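Dph2 (Pyrococcus horikoshii, PDB 3LZD) catalyses the first step of diphthamide biosynthesis, using a [4Fe-4S] cluster to transfer the 3-amino-3-carboxypropyl group of S-adenosyl-L-methionine to a histidine of elongation factor 2. Local coordinates at residues V232-P237 against S243-E248; E139-N144 against L212-G217; R298-N303 against H308-F313. One frame throughout, in Å; residues are numbered along the deposited sequence.

Contact 1 (V232-P237 against S243-E248)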
loop_
_atom_site.group_PDB
_atom_site.type_symbol
_atom_site.label_atom_id
_atom_site.label_comp_id
_atom_site.label_asym_id
_atom_site.label_seq_id
_atom_site.Cartn_x
_atom_site.Cartn_y
_atom_site.Cartn_z
ATOM N N VAL A 232 -10.421 34.216 -9.010
ATOM C CA VAL A 232 -9.172 33.891 -8.351
ATOM C C VAL A 232 -7.946 34.396 -9.093
ATOM O O VAL A 232 -7.797 34.189 -10.304
ATOM C CB VAL A 232 -9.018 32.367 -8.165
ATOM C CG1 VAL A 232 -7.649 32.064 -7.577
ATOM C CG2 VAL A 232 -10.134 31.827 -7.252
ATOM N N LEU A 233 -7.079 35.067 -8.345
ATOM C CA LEU A 233 -5.819 35.568 -8.862
ATOM C C LEU A 233 -4.719 34.831 -8.075
ATOM O O LEU A 233 -4.656 34.913 -6.841
ATOM C CB LEU A 233 -5.697 37.072 -8.623
ATOM C CG LEU A 233 -4.322 37.665 -8.947
ATOM C CD1 LEU A 233 -4.051 37.551 -10.462
ATOM C CD2 LEU A 233 -4.287 39.133 -8.525
ATOM N N ALA A 234 -3.876 34.094 -8.788
ATOM C CA ALA A 234 -2.788 33.359 -8.164
ATOM C C ALA A 234 -1.473 34.087 -8.426
ATOM O O ALA A 234 -1.216 34.534 -9.542
ATOM C CB ALA A 234 -2.726 31.947 -8.733
ATOM N N ILE A 235 -0.646 34.219 -7.400
ATOM C CA ILE A 235 0.653 34.866 -7.551
ATOM C C ILE A 235 1.742 33.965 -6.985
ATOM O O ILE A 235 1.711 33.603 -5.799
ATOM C CB ILE A 235 0.690 36.225 -6.836
ATOM C CG1 ILE A 235 -0.188 37.231 -7.605
ATOM C CG2 ILE A 235 2.125 36.720 -6.739
ATOM C CD1 ILE A 235 -0.245 38.622 -6.999
ATOM N N ASP A 236 2.688 33.590 -7.850
ATOM C CA ASP A 236 3.815 32.732 -7.487
ATOM C C ASP A 236 4.853 33.617 -6.790
ATOM O O ASP A 236 5.354 34.573 -7.374
ATOM C CB ASP A 236 4.392 32.096 -8.760
ATOM C CG ASP A 236 5.573 31.159 -8.490
ATOM O OD1 ASP A 236 5.577 30.057 -9.075
ATOM O OD2 ASP A 236 6.499 31.524 -7.727
ATOM N N PRO A 237 5.186 33.308 -5.525
ATOM C CA PRO A 237 6.163 34.104 -4.777
ATOM C C PRO A 237 7.603 34.032 -5.280
ATOM O O PRO A 237 8.407 34.909 -4.994
ATOM C CB PRO A 237 6.012 33.578 -3.351
ATOM C CG PRO A 237 5.696 32.116 -3.582
ATOM C CD PRO A 237 4.691 32.174 -4.718
ATOM N N SER A 243 -1.535 34.828 -12.439
ATOM C CA SER A 243 -2.408 34.078 -13.305
ATOM C C SER A 243 -3.866 34.249 -12.894
ATOM O O SER A 243 -4.218 34.026 -11.726
ATOM C CB SER A 243 -2.022 32.599 -13.270
ATOM O OG SER A 243 -2.900 31.838 -14.078
ATOM N N TRP A 244 -4.705 34.688 -13.836
ATOM C CA TRP A 244 -6.130 34.812 -13.562
ATOM C C TRP A 244 -6.674 33.429 -13.893
ATOM O O TRP A 244 -6.565 32.957 -15.021
ATOM C CB TRP A 244 -6.780 35.884 -14.439
ATOM C CG TRP A 244 -6.428 37.266 -13.993
ATOM C CD1 TRP A 244 -5.446 38.072 -14.497
ATOM C CD2 TRP A 244 -6.983 37.964 -12.875
ATOM N NE1 TRP A 244 -5.351 39.224 -13.758
ATOM C CE2 TRP A 244 -6.284 39.184 -12.755
ATOM C CE3 TRP A 244 -8.000 37.670 -11.955
ATOM C CZ2 TRP A 244 -6.570 40.111 -11.754
ATOM C CZ3 TRP A 244 -8.281 38.588 -10.958
ATOM C CH2 TRP A 244 -7.569 39.796 -10.865
ATOM N N ILE A 245 -7.248 32.772 -12.897
ATOM C CA ILE A 245 -7.746 31.425 -13.083
ATOM C C ILE A 245 -9.072 31.281 -13.832
ATOM O O ILE A 245 -10.044 31.969 -13.530
ATOM C CB ILE A 245 -7.860 30.728 -11.716
ATOM C CG1 ILE A 245 -6.518 30.845 -10.985
ATOM C CG2 ILE A 245 -8.284 29.275 -11.899
ATOM C CD1 ILE A 245 -5.342 30.228 -11.744
ATOM N N ASP A 246 -9.086 30.390 -14.823
ATOM C CA ASP A 246 -10.291 30.105 -15.596
ATOM C C ASP A 246 -10.559 28.608 -15.543
ATOM O O ASP A 246 -9.866 27.817 -16.181
ATOM C CB ASP A 246 -10.146 30.519 -17.056
ATOM C CG ASP A 246 -11.192 29.848 -17.952
ATOM O OD1 ASP A 246 -12.399 30.099 -17.758
ATOM O OD2 ASP A 246 -10.804 29.054 -18.839
ATOM N N PRO A 247 -11.569 28.197 -14.772
ATOM C CA PRO A 247 -11.900 26.775 -14.658
ATOM C C PRO A 247 -12.533 26.154 -15.909
ATOM O O PRO A 247 -12.714 24.935 -15.976
ATOM C CB PRO A 247 -12.828 26.739 -13.440
ATOM C CG PRO A 247 -13.505 28.066 -13.492
ATOM C CD PRO A 247 -12.371 29.006 -13.838
ATOM N N GLU A 248 -12.851 26.986 -16.901
ATOM C CA GLU A 248 -13.485 26.507 -18.133
ATOM C C GLU A 248 -12.871 25.225 -18.683
ATOM O O GLU A 248 -13.545 24.203 -18.755
ATOM C CB GLU A 248 -13.468 27.599 -19.209
ATOM C CG GLU A 248 -14.185 27.200 -20.500
ATOM C CD GLU A 248 -14.840 28.378 -21.209
ATOM O OE1 GLU A 248 -14.135 29.359 -21.545
ATOM O OE2 GLU A 248 -16.068 28.324 -21.435
#
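Leu233 and Trp244 face each other as a non-hydrogen-bonded pair in an antiparallel beta hairpin, the last two strands of a five-stranded mixed sheet. With CG anti to the backbone N (chi1 172°), the leucine branch brings methyl CD1 over the indole, 3.8 Å from the centroid of the six-membered ring of Trp244 and 18° off its normal, a CH-pi contact. A second touch is set by the strand pairing itself: Leu233 CB lies against Trp244 CZ3, at 3.8 Å. Next along the hairpin, Ala234 and Ser243 form a hydrogen-bonded pair. Ala234 N donates almost straight to Ser243 O at 3.0 Å, while the return bond, from Ser243 N to Ala234 O at 2.9 Å, is more bent, with an N-H...O angle of 137°. On the sheet face that carries Ala234, the terminal methyl CD1 of Ile245 approaches Ala234 CB at 4.3 Å, and both residues also meet Pro221 of helix 219-228. On the other face Leu233 rests on Ile148, and Glu147 accepts a hydrogen bond from Trp244 NE1, which holds the indole nitrogen. The backbone bonding carries on with Ile245 N, which donates to Val232 O at 3.0 Å, and beside that bond Ile245 CG1 touches Val232 CG1 at 3.8 Å.

Contact 2 (E139-N144 against L212-G217); sequences EALKEN and LFIGSG
Leu141 and Leu212 meet because their first torsions send the branches to one spot: Leu141 CG lies anti to its carbonyl carbon (chi1 -65°), whereas Leu212 CG lies anti to its backbone N (chi1 169°). Their CD2 methyls touch at 3.9 Å, one coming from the helix and the other from the strand. The same Leu141 methyl also lies 4.2 Å from Ile214 CD1, so a single branch bridges two strand residues that point to the same face of the sheet. No hydrogen bond crosses here; all three residues are buried, and the contact is wholly apolar. Helix 167-176 packs alongside, with Ala170 against both Leu141 and Ile214 and Phe173 against Leu141. Leu212 is further flanked by Leu151 and by Ile235 of the neighbouring strand 231-235. Following helix 138-143, Asn144 ND2 donates to Ala140 O at 2.9 Å and also to Lys240 O, so two carbonyls hold the amide. Phe213, between the two strand residues of the contact, turns to the other face, against Pro221 and Leu224 of helix 219-228. Helices therefore cover both faces of strand 210-214, the middle strand of its five-stranded sheet, an arrangement of the three-layer alpha/beta/alpha kind, with helix 138-143 in one outer layer.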
loop_
_atom_site.group_PDB
_atom_site.type_symbol
_atom_site.label_atom_id
_atom_site.label_comp_id
_atom_site.label_asym_id
_atom_site.label_seq_id
_atom_site.Cartn_x
_atom_site.Cartn_y
_atom_site.Cartn_z
ATOM N N GLU A 139 7.392 41.050 -1.933
ATOM C CA GLU A 139 7.898 41.573 -3.203
ATOM C C GLU A 139 7.020 41.144 -4.381
ATOM O O GLU A 139 6.695 41.954 -5.247
ATOM C CB GLU A 139 9.341 41.114 -3.438
ATOM N N ALA A 140 6.605 39.883 -4.395
ATOM C CA ALA A 140 5.780 39.384 -5.488
ATOM C C ALA A 140 4.384 39.998 -5.517
ATOM O O ALA A 140 3.761 40.067 -6.575
ATOM C CB ALA A 140 5.694 37.863 -5.437
ATOM N N LEU A 141 3.890 40.442 -4.366
ATOM C CA LEU A 141 2.578 41.070 -4.311
ATOM C C LEU A 141 2.695 42.509 -4.798
ATOM O O LEU A 141 1.825 43.011 -5.521
ATOM C CB LEU A 141 2.025 41.098 -2.884
ATOM C CG LEU A 141 1.715 39.755 -2.221
ATOM C CD1 LEU A 141 1.200 39.996 -0.813
ATOM C CD2 LEU A 141 0.677 38.988 -3.050
ATOM N N LYS A 142 3.763 43.175 -4.374
ATOM C CA LYS A 142 4.002 44.560 -4.750
ATOM C C LYS A 142 4.068 44.665 -6.269
ATOM O O LYS A 142 3.443 45.529 -6.871
ATOM C CB LYS A 142 5.315 45.052 -4.130
ATOM N N GLU A 143 4.813 43.746 -6.865
ATOM C CA GLU A 143 5.012 43.673 -8.301
ATOM C C GLU A 143 3.698 43.529 -9.070
ATOM O O GLU A 143 3.560 44.032 -10.197
ATOM C CB GLU A 143 5.921 42.480 -8.596
ATOM C CG GLU A 143 6.124 42.144 -10.055
ATOM C CD GLU A 143 7.399 42.739 -10.600
ATOM O OE1 GLU A 143 8.475 42.484 -10.009
ATOM O OE2 GLU A 143 7.323 43.460 -11.618
ATOM N N ASN A 144 2.729 42.848 -8.464
ATOM C CA ASN A 144 1.458 42.622 -9.133
ATOM C C ASN A 144 0.317 43.377 -8.492
ATOM O O ASN A 144 -0.848 42.991 -8.630
ATOM C CB ASN A 144 1.148 41.128 -9.148
ATOM C CG ASN A 144 2.133 40.339 -9.988
ATOM O OD1 ASN A 144 2.161 40.473 -11.212
ATOM N ND2 ASN A 144 2.951 39.508 -9.333
ATOM N N LEU A 212 -7.310 35.996 -3.535
ATOM C CA LEU A 212 -5.896 36.018 -3.906
ATOM C C LEU A 212 -5.253 34.717 -3.402
ATOM O O LEU A 212 -5.409 34.354 -2.225
ATOM C CB LEU A 212 -5.167 37.198 -3.273
ATOM C CG LEU A 212 -3.621 37.228 -3.350
ATOM C CD1 LEU A 212 -3.106 37.285 -4.789
ATOM C CD2 LEU A 212 -3.157 38.429 -2.605
ATOM N N PHE A 213 -4.572 33.994 -4.293
ATOM C CA PHE A 213 -3.870 32.780 -3.886
ATOM C C PHE A 213 -2.366 33.026 -4.022
ATOM O O PHE A 213 -1.879 33.430 -5.087
ATOM C CB PHE A 213 -4.263 31.569 -4.748
ATOM C CG PHE A 213 -3.423 30.341 -4.476
ATOM C CD1 PHE A 213 -3.656 29.551 -3.347
ATOM C CD2 PHE A 213 -2.358 30.012 -5.315
ATOM C CE1 PHE A 213 -2.839 28.449 -3.057
ATOM C CE2 PHE A 213 -1.532 28.918 -5.038
ATOM C CZ PHE A 213 -1.775 28.128 -3.899
ATOM N N ILE A 214 -1.632 32.797 -2.937
ATOM C CA ILE A 214 -0.179 32.966 -2.947
ATOM C C ILE A 214 0.473 31.589 -2.984
ATOM O O ILE A 214 0.367 30.819 -2.025
ATOM C CB ILE A 214 0.328 33.690 -1.686
ATOM C CG1 ILE A 214 -0.351 35.048 -1.556
ATOM C CG2 ILE A 214 1.855 33.844 -1.761
ATOM C CD1 ILE A 214 0.050 35.816 -0.307
ATOM N N GLY A 215 1.134 31.274 -4.092
ATOM C CA GLY A 215 1.792 29.986 -4.214
ATOM C C GLY A 215 2.098 29.593 -5.647
ATOM O O GLY A 215 1.774 30.314 -6.586
ATOM N N SER A 216 2.733 28.443 -5.812
ATOM C CA SER A 216 3.070 27.934 -7.135
ATOM C C SER A 216 2.074 26.840 -7.503
ATOM O O SER A 216 1.293 26.383 -6.666
ATOM C CB SER A 216 4.484 27.343 -7.123
ATOM O OG SER A 216 5.425 28.321 -6.716
ATOM N N GLY A 217 2.091 26.416 -8.756
ATOM C CA GLY A 217 1.197 25.339 -9.137
ATOM C C GLY A 217 -0.220 25.763 -9.436
ATOM O O GLY A 217 -0.701 26.803 -8.949
#

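Contact 3 (R298-N303 against H308-F313); sequences RLIVMN and HKLEGF
Strand 296-302, the short helical turn 307-310 and strand 317-320 form a beta-alpha-beta crossover, in which the connection passes over the intervening strand 266-272 of a parallel sheet. Met302 and Ile300, on the same face of the first strand, receive the helix. The methionine carries most of the contact: its CE methyl lies 3.6 Å from Lys309 CD and 3.9 Å from Leu310 CD2. Its chain leaves with CG anti to the carbonyl carbon and then bends at the thioether (chi3 77°), which turns CE toward the helix and leaves SD beside Leu310 CD2, also at 3.9 Å. Ile300 CG2 approaches that same leucine methyl at 4.1 Å, and Leu310 CD2 comes in the ring plane to the edge of Phe313. Ile270 and Tyr318, on the next two strands of the sheet, also pack against Leu310. Cutting Met302 back to an alanine is likely to open a gap between strand and helix, leaving the aliphatic part of Lys309 and one flank of Leu310 without their cover. Extended beyond CG, the lysine chain carries NZ past Met302; NZ bonds to Asp304 O and forms a salt bridge with Glu89 of the second subunit. That subunit also continues the sheet, since residues Leu299 to Val301 pair with one of its strands in parallel, and its Glu71 and Glu78 form salt bridges with Arg298. Chemically, the two segments meet through methyls, a thioether and the lysine's aliphatic chain, with no hydrogen bond between them, which implies that apolar burial joins helix to strand while the lysine's charge is used on Asp304 O and on Glu89 of the second subunit.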
loop_
_atom_site.group_PDB
_atom_site.type_symbol
_atom_site.label_atom_id
_atom_site.label_comp_id
_atom_site.label_asym_id
_atom_site.label_seq_id
_atom_site.Cartn_x
_atom_site.Cartn_y
_atom_site.Cartn_z
ATOM N N ARG A 298 -20.152 -1.767 -7.061
ATOM C CA ARG A 298 -19.496 -2.544 -6.022
ATOM C C ARG A 298 -18.563 -1.632 -5.247
ATOM O O ARG A 298 -17.799 -0.873 -5.845
ATOM C CB ARG A 298 -18.672 -3.675 -6.650
ATOM C CG ARG A 298 -17.822 -4.449 -5.653
ATOM C CD ARG A 298 -18.700 -5.339 -4.806
ATOM N NE ARG A 298 -19.521 -6.170 -5.677
ATOM C CZ ARG A 298 -20.788 -6.491 -5.436
ATOM N NH1 ARG A 298 -21.454 -7.252 -6.298
ATOM N NH2 ARG A 298 -21.385 -6.048 -4.335
ATOM N N LEU A 299 -18.626 -1.707 -3.923
ATOM C CA LEU A 299 -17.757 -0.898 -3.074
ATOM C C LEU A 299 -16.371 -1.571 -2.997
ATOM O O LEU A 299 -16.250 -2.765 -2.675
ATOM C CB LEU A 299 -18.381 -0.746 -1.680
ATOM C CG LEU A 299 -17.775 0.256 -0.695
ATOM C CD1 LEU A 299 -18.889 0.893 0.114
ATOM C CD2 LEU A 299 -16.766 -0.441 0.231
ATOM N N ILE A 300 -15.334 -0.800 -3.314
ATOM C CA ILE A 300 -13.965 -1.304 -3.304
ATOM C C ILE A 300 -13.128 -0.613 -2.234
ATOM O O ILE A 300 -13.085 0.613 -2.169
ATOM C CB ILE A 300 -13.292 -1.082 -4.681
ATOM C CG1 ILE A 300 -14.107 -1.802 -5.762
ATOM C CG2 ILE A 300 -11.833 -1.576 -4.650
ATOM C CD1 ILE A 300 -13.794 -1.355 -7.186
ATOM N N VAL A 301 -12.461 -1.418 -1.409
ATOM C CA VAL A 301 -11.608 -0.937 -0.333
ATOM C C VAL A 301 -10.122 -1.046 -0.715
ATOM O O VAL A 301 -9.646 -2.123 -1.084
ATOM C CB VAL A 301 -11.842 -1.767 0.951
ATOM C CG1 VAL A 301 -10.960 -1.260 2.072
ATOM C CG2 VAL A 301 -13.307 -1.700 1.355
ATOM N N MET A 302 -9.397 0.067 -0.622
ATOM C CA MET A 302 -7.959 0.100 -0.939
ATOM C C MET A 302 -7.211 0.995 0.056
ATOM O O MET A 302 -7.808 1.617 0.937
ATOM C CB MET A 302 -7.723 0.700 -2.330
ATOM C CG MET A 302 -8.573 0.139 -3.434
ATOM S SD MET A 302 -8.276 1.030 -4.977
ATOM C CE MET A 302 -6.665 0.288 -5.486
ATOM N N ASN A 303 -5.894 1.057 -0.098
ATOM C CA ASN A 303 -5.085 1.941 0.719
ATOM C C ASN A 303 -4.664 2.973 -0.308
ATOM O O ASN A 303 -5.322 4.000 -0.463
ATOM C CB ASN A 303 -3.858 1.235 1.299
ATOM C CG ASN A 303 -2.875 2.214 1.920
ATOM O OD1 ASN A 303 -3.273 3.255 2.449
ATOM N ND2 ASN A 303 -1.588 1.889 1.861
ATOM N N HIS A 308 -3.960 0.543 -11.837
ATOM C CA HIS A 308 -3.316 -0.741 -12.084
ATOM C C HIS A 308 -3.818 -1.900 -11.223
ATOM O O HIS A 308 -3.967 -3.020 -11.709
ATOM C CB HIS A 308 -1.802 -0.643 -11.897
ATOM C CG HIS A 308 -1.109 -1.969 -11.996
ATOM N ND1 HIS A 308 -0.897 -2.612 -13.200
ATOM C CD2 HIS A 308 -0.644 -2.804 -11.036
ATOM C CE1 HIS A 308 -0.332 -3.785 -12.976
ATOM N NE2 HIS A 308 -0.168 -3.926 -11.671
ATOM N N LYS A 309 -4.055 -1.649 -9.943
ATOM C CA LYS A 309 -4.515 -2.722 -9.073
ATOM C C LYS A 309 -5.920 -3.181 -9.462
ATOM O O LYS A 309 -6.311 -4.325 -9.202
ATOM C CB LYS A 309 -4.525 -2.252 -7.619
ATOM C CG LYS A 309 -3.190 -1.742 -7.099
ATOM C CD LYS A 309 -3.362 -1.178 -5.688
ATOM C CE LYS A 309 -2.077 -0.578 -5.136
ATOM N NZ LYS A 309 -2.315 0.075 -3.824
ATOM N N LEU A 310 -6.666 -2.289 -10.101
ATOM C CA LEU A 310 -8.039 -2.571 -10.494
ATOM C C LEU A 310 -8.267 -3.072 -11.923
ATOM O O LEU A 310 -9.358 -3.557 -12.233
ATOM C CB LEU A 310 -8.888 -1.313 -10.278
ATOM C CG LEU A 310 -8.733 -0.612 -8.921
ATOM C CD1 LEU A 310 -9.571 0.656 -8.906
ATOM C CD2 LEU A 310 -9.144 -1.547 -7.802
ATOM N N GLU A 311 -7.260 -2.962 -12.789
ATOM C CA GLU A 311 -7.395 -3.377 -14.198
ATOM C C GLU A 311 -8.057 -4.739 -14.491
ATOM O O GLU A 311 -8.704 -4.906 -15.531
ATOM C CB GLU A 311 -6.026 -3.342 -14.881
ATOM N N GLY A 312 -7.895 -5.707 -13.592
ATOM C CA GLY A 312 -8.490 -7.019 -13.810
ATOM C C GLY A 312 -9.988 -7.112 -13.516
ATOM O O GLY A 312 -10.638 -8.109 -13.857
ATOM N N PHE A 313 -10.543 -6.089 -12.874
ATOM C CA PHE A 313 -11.973 -6.068 -12.546
ATOM C C PHE A 313 -12.815 -5.731 -13.770
ATOM O O PHE A 313 -12.373 -4.998 -14.655
ATOM C CB PHE A 313 -12.253 -5.049 -11.443
ATOM C CG PHE A 313 -11.825 -5.500 -10.088
ATOM C CD1 PHE A 313 -11.140 -4.637 -9.240
ATOM C CD2 PHE A 313 -12.094 -6.794 -9.655
ATOM C CE1 PHE A 313 -10.720 -5.062 -7.972
ATOM C CE2 PHE A 313 -11.682 -7.228 -8.397
ATOM C CZ PHE A 313 -10.992 -6.361 -7.551
#

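How the contacts relate
From the N terminus, contact 2 comes first: it ties helix 138-143 to strand 210-214, closing a long loop of 67 residues. Contact 1 follows, a tight hairpin that adds the edge strand 242-244 to the same sheet. Contact 3 is another short closure and holds helix 307-310 on strand 296-302 of a different sheet. The three run in series, so none nests in or crosses another. Contacts 1 and 2 nevertheless touch, because strands 210-214 and 231-235 are neighbours: Phe213 lies beside Leu233 and Ile235, and Ile235 CD1 packs on Asn144 CB at 3.6 Å. Contacts 2 and 3 lie on opposite sides of the chain's centre, their own centres about 40 Å apart.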